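Local atomic coordinates of EAL domain protein (PDB entry 6IJ2), a protein that hydrolyses the cyclic dinucleotides c-di-GMP and cGAMP as a standalone EAL-domain phosphodiesterase, here holding the product 5'-pGpG with calcium ions. Residues E54-Y57 / S58-R62; L202-F205 / S206-I210. The protein carries 1 engineered substitution. All coordinates share one frame; numbering follows the deposited sequence.

Contact 1: E54-Y57 / S58-R62. With nucleotides of chain B.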
loop_
_atom_site.group_PDB
_atom_site.type_symbol
_atom_site.label_atom_id
_atom_site.label_comp_id
_atom_site.label_asym_id
_atom_site.label_seq_id
_atom_site.Cartn_x
_atom_site.Cartn_y
_atom_site.Cartn_z
ATOM N N GLU A 54 -27.371 12.302 8.794
ATOM C CA GLU A 54 -26.992 10.899 8.875
ATOM C C GLU A 54 -25.570 10.712 8.347
ATOM O O GLU A 54 -25.056 11.521 7.570
ATOM C CB GLU A 54 -27.967 10.021 8.091
ATOM C CG GLU A 54 -29.387 9.969 8.654
ATOM C CD GLU A 54 -30.310 11.011 8.048
ATOM O OE1 GLU A 54 -29.811 12.042 7.551
ATOM O OE2 GLU A 54 -31.540 10.799 8.068
ATOM N N SER A 55 -24.934 9.623 8.774
ATOM C CA SER A 55 -23.533 9.382 8.450
ATOM C C SER A 55 -23.324 9.209 6.948
ATOM O O SER A 55 -24.247 8.891 6.191
ATOM C CB SER A 55 -23.035 8.125 9.152
ATOM O OG SER A 55 -23.756 7.011 8.653
ATOM N N ALA A 56 -22.074 9.420 6.521
ATOM C CA ALA A 56 -21.712 9.143 5.136
ATOM C C ALA A 56 -21.962 7.685 4.788
ATOM O O ALA A 56 -22.483 7.373 3.710
ATOM C CB ALA A 56 -20.247 9.502 4.887
ATOM N N TYR A 57 -21.583 6.773 5.690
ATOM C CA TYR A 57 -21.797 5.353 5.445
ATOM C C TYR A 57 -23.269 5.049 5.225
ATOM O O TYR A 57 -23.617 4.234 4.363
ATOM C CB TYR A 57 -21.249 4.535 6.612
ATOM C CG TYR A 57 -21.599 3.070 6.547
ATOM C CD1 TYR A 57 -20.869 2.196 5.751
ATOM C CD2 TYR A 57 -22.653 2.556 7.291
ATOM C CE1 TYR A 57 -21.182 0.851 5.694
ATOM C CE2 TYR A 57 -22.973 1.216 7.241
ATOM C CZ TYR A 57 -22.235 0.368 6.441
ATOM O OH TYR A 57 -22.553 -0.967 6.395
ATOM N N SER A 58 -24.149 5.696 5.994
ATOM C CA SER A 58 -25.583 5.484 5.819
ATOM C C SER A 58 -26.019 5.834 4.403
ATOM O O SER A 58 -26.860 5.145 3.815
ATOM C CB SER A 58 -26.365 6.314 6.838
ATOM O OG SER A 58 -27.736 5.960 6.820
ATOM N N VAL A 59 -25.444 6.891 3.836
ATOM C CA VAL A 59 -25.767 7.291 2.471
ATOM C C VAL A 59 -25.094 6.367 1.466
ATOM O O VAL A 59 -25.744 5.805 0.578
ATOM C CB VAL A 59 -25.363 8.763 2.238
ATOM C CG1 VAL A 59 -25.630 9.177 0.799
ATOM C CG2 VAL A 59 -26.085 9.694 3.210
ATOM N N ILE A 60 -23.773 6.210 1.582
ATOM C CA ILE A 60 -23.018 5.497 0.560
ATOM C C ILE A 60 -23.413 4.022 0.513
ATOM O O ILE A 60 -23.356 3.395 -0.552
ATOM C CB ILE A 60 -21.511 5.705 0.804
ATOM C CG1 ILE A 60 -21.124 7.152 0.461
ATOM C CG2 ILE A 60 -20.678 4.702 0.018
ATOM C CD1 ILE A 60 -19.758 7.562 0.969
ATOM N N SER A 61 -23.859 3.457 1.641
ATOM C CA SER A 61 -24.333 2.073 1.645
ATOM C C SER A 61 -25.441 1.860 0.628
ATOM O O SER A 61 -25.611 0.749 0.114
ATOM C CB SER A 61 -24.833 1.687 3.038
ATOM O OG SER A 61 -23.838 1.923 4.018
ATOM N N ARG A 62 -26.171 2.902 0.296
ATOM C CA ARG A 62 -27.254 2.771 -0.639
ATOM C C ARG A 62 -26.834 2.788 -2.068
ATOM O O ARG A 62 -27.613 2.523 -2.929
ATOM C CB ARG A 62 -28.281 3.845 -0.398
ATOM C CG ARG A 62 -28.655 3.994 1.057
ATOM C CD ARG A 62 -29.577 5.165 1.321
ATOM N NE ARG A 62 -29.792 5.341 2.751
ATOM C CZ ARG A 62 -30.912 5.017 3.382
ATOM N NH1 ARG A 62 -31.941 4.529 2.704
ATOM N NH2 ARG A 62 -31.009 5.191 4.693
ATOM P P G B 2 -16.941 10.424 7.004
ATOM O OP1 G B 2 -17.243 11.773 6.672
ATOM O OP2 G B 2 -17.841 9.674 7.816
ATOM O "O5'" G B 2 -16.685 9.589 5.692
ATOM C "C5'" G B 2 -16.658 8.168 5.698
ATOM C "C4'" G B 2 -16.189 7.664 4.362
ATOM O "O4'" G B 2 -17.076 8.148 3.334
ATOM C "C3'" G B 2 -14.785 8.103 3.947
ATOM O "O3'" G B 2 -14.044 7.044 3.370
ATOM C "C2'" G B 2 -15.047 9.136 2.863
ATOM O "O2'" G B 2 -14.055 9.258 1.879
ATOM C "C1'" G B 2 -16.331 8.597 2.246
ATOM N N9 G B 2 -17.067 9.665 1.598
ATOM C C8 G B 2 -17.588 10.787 2.186
ATOM N N7 G B 2 -18.137 11.604 1.335
ATOM C C5 G B 2 -17.943 10.997 0.108
ATOM C C6 G B 2 -18.319 11.411 -1.190
ATOM O O6 G B 2 -18.895 12.439 -1.527
ATOM N N1 G B 2 -17.938 10.491 -2.152
ATOM C C2 G B 2 -17.269 9.325 -1.899
ATOM N N2 G B 2 -16.979 8.573 -2.961
ATOM N N3 G B 2 -16.927 8.918 -0.693
ATOM C C4 G B 2 -17.290 9.795 0.256
#

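Contact 2: L202-F205 / S206-I210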
loop_
_atom_site.group_PDB
_atom_site.type_symbol
_atom_site.label_atom_id
_atom_site.label_comp_id
_atom_site.label_asym_id
_atom_site.label_seq_id
_atom_site.Cartn_x
_atom_site.Cartn_y
_atom_site.Cartn_z
ATOM N N LEU A 202 8.353 12.048 3.668
ATOM C CA LEU A 202 8.345 13.481 3.342
ATOM C C LEU A 202 9.477 13.834 2.387
ATOM O O LEU A 202 9.306 14.659 1.482
ATOM C CB LEU A 202 8.443 14.321 4.613
ATOM C CG LEU A 202 7.190 14.288 5.491
ATOM C CD1 LEU A 202 7.501 14.920 6.835
ATOM C CD2 LEU A 202 6.033 15.032 4.826
ATOM N N LYS A 203 10.637 13.194 2.560
ATOM C CA LYS A 203 11.731 13.358 1.612
ATOM C C LYS A 203 11.358 12.800 0.247
ATOM O O LYS A 203 11.661 13.404 -0.787
ATOM C CB LYS A 203 12.999 12.682 2.159
ATOM C CG LYS A 203 13.438 13.245 3.523
ATOM C CD LYS A 203 14.530 12.413 4.195
ATOM C CE LYS A 203 15.870 12.676 3.574
ATOM N NZ LYS A 203 16.271 14.100 3.748
ATOM N N LEU A 204 10.706 11.638 0.220
ATOM C CA LEU A 204 10.204 11.110 -1.038
ATOM C C LEU A 204 9.219 12.078 -1.703
ATOM O O LEU A 204 9.299 12.326 -2.908
ATOM C CB LEU A 204 9.553 9.745 -0.797
ATOM C CG LEU A 204 8.803 9.208 -2.010
ATOM C CD1 LEU A 204 9.738 9.154 -3.202
ATOM C CD2 LEU A 204 8.249 7.832 -1.687
ATOM N N PHE A 205 8.266 12.616 -0.942
ATOM C CA PHE A 205 7.279 13.528 -1.535
ATOM C C PHE A 205 7.946 14.757 -2.144
ATOM O O PHE A 205 7.574 15.202 -3.236
ATOM C CB PHE A 205 6.259 13.963 -0.490
ATOM C CG PHE A 205 5.444 12.836 0.070
ATOM C CD1 PHE A 205 5.158 11.718 -0.690
ATOM C CD2 PHE A 205 4.974 12.897 1.371
ATOM C CE1 PHE A 205 4.400 10.673 -0.167
ATOM C CE2 PHE A 205 4.220 11.868 1.905
ATOM C CZ PHE A 205 3.938 10.745 1.136
ATOM N N SER A 206 8.937 15.315 -1.457
ATOM C CA SER A 206 9.660 16.456 -2.009
ATOM C C SER A 206 10.361 16.090 -3.314
ATOM O O SER A 206 10.301 16.847 -4.293
ATOM C CB SER A 206 10.670 16.979 -0.990
ATOM O OG SER A 206 11.306 18.151 -1.481
ATOM N N ASP A 207 11.014 14.916 -3.353
ATOM C CA ASP A 207 11.700 14.477 -4.563
ATOM C C ASP A 207 10.744 14.358 -5.737
ATOM O O ASP A 207 11.151 14.534 -6.889
ATOM C CB ASP A 207 12.374 13.114 -4.332
ATOM C CG ASP A 207 13.578 13.183 -3.399
ATOM O OD1 ASP A 207 13.975 14.291 -2.981
ATOM O OD2 ASP A 207 14.136 12.108 -3.082
ATOM N N LEU A 208 9.483 14.024 -5.470
ATOM C CA LEU A 208 8.474 13.868 -6.507
ATOM C C LEU A 208 7.692 15.152 -6.778
ATOM O O LEU A 208 6.748 15.122 -7.573
ATOM C CB LEU A 208 7.494 12.754 -6.121
ATOM C CG LEU A 208 8.038 11.352 -5.865
ATOM C CD1 LEU A 208 6.922 10.320 -6.003
ATOM C CD2 LEU A 208 9.185 11.036 -6.794
ATOM N N ASN A 209 8.076 16.257 -6.134
ATOM C CA ASN A 209 7.363 17.546 -6.143
ATOM C C ASN A 209 5.880 17.378 -5.798
ATOM O O ASN A 209 4.995 17.925 -6.465
ATOM C CB ASN A 209 7.542 18.279 -7.472
ATOM C CG ASN A 209 7.258 19.784 -7.354
ATOM O OD1 ASN A 209 7.236 20.345 -6.251
ATOM N ND2 ASN A 209 7.044 20.438 -8.492
ATOM N N ILE A 210 5.614 16.639 -4.713
ATOM C CA ILE A 210 4.261 16.412 -4.204
ATOM C C ILE A 210 4.108 17.088 -2.849
ATOM O O ILE A 210 4.990 16.991 -1.991
ATOM C CB ILE A 210 3.937 14.911 -4.069
ATOM C CG1 ILE A 210 3.890 14.235 -5.432
ATOM C CG2 ILE A 210 2.609 14.734 -3.361
ATOM C CD1 ILE A 210 3.791 12.725 -5.323
#

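Contact 1: E54-Y57 / S58-R62
Ala-56 and Ile-60 lie one turn apart on the short helix 56-60, and this i, i+4 spacing brings them to the same flank, with CB of Ala-56 4.4 Å from CD1 of Ile-60. The amide of Ile-60 binds the carbonyl oxygen of Ala-56 (N to O 2.7 Å, N-H...O angle 175°). The tight packing is against the ligand: CD1 of Ile-60 lies over a face of the guanine of nucleotide G2 of chain B, 3.4 Å from C4, and CB of Ala-56 lies 3.7 Å from its O5'. Small alanine suits the space beside the sugar-phosphate, while the longer isoleucine reaches the base. Behind them Val-59 packs on Val-48, Phe-71 and Phe-26. The outer side is polar and looser. Ser-55 is the N-cap: chi1 at 64° puts OG over the first turn, where it accepts from Ser-58 N at 3.0 Å. Further along, Ser-61 N donates to Tyr-57 O at 2.8 Å. Arg-62 folds back so that NE binds Ser-58 O (3.1 Å), coming from above the carbonyl plane. Ser-55 OG thus caps the amide of Ser-58, while the hydrocarbon flank probably contributes apolar contact to the base and sugar-phosphate, and no charge.

Contact 2: L202-F205 / S206-I210
This is a local C-cap contact, a Schellman motif that ends helix 192-207 and leads directly into strand 211-214 of the EAL barrel. Asn-209 has the positive phi (51°) that reverses the chain, and its amide returns to Ser-206 O (N to O 2.9 Å). The wider bond of the motif joins Ile-210 N to Phe-205 O at 2.8 Å, with an N-H...O angle of 169°; the same oxygen takes a second, weak bond from Leu-208 N, whose better partner is Leu-204 O. Before the turn, Asp-207 N donates to Lys-203 O in the regular helical pattern. CD1 of Leu-204 meets CG of Leu-208 at 3.8 Å, the two side chains crossing at a slant between helix 166-170 and the second subunit. Phe-205 and Ile-210, their CB atoms 4.4 Å apart, face the core at Leu-170 and Val-178. A chi1 of -63° sets the Phe-205 ring anti to its carbonyl carbon; the ring packs edge-to-face with Phe-160. Asp-207 serves the outer side, where OD2 binds ND2 of Asn-200 of the second subunit. Backbone bonds to Phe-205 O and Ser-206 O therefore close the last turn, while the carboxylate carries a polar link across the dimer interface.

How the contacts relate
Contact 1 and contact 2 lie on opposite sides of the centre of the chain, their own centres 35 Å apart and their nearest atoms about 24 Å apart, so neither touches the other. Contact 1 starts helix 56-60 with an N-cap; contact 2 ends helix 192-207 with a Schellman motif. Their relation to the ligand differs. Contact 1 meets the bound nucleotide directly, and the Ile-60 side chain is about 9 Å from a calcium ion. Contact 2 stays about 14 Å from the nucleic acid at its nearest atom, with the Phe-205 side chain about 11 Å from a calcium ion, and faces the second subunit instead. One helps line the product site; the other joins the barrel core to the dimer interface.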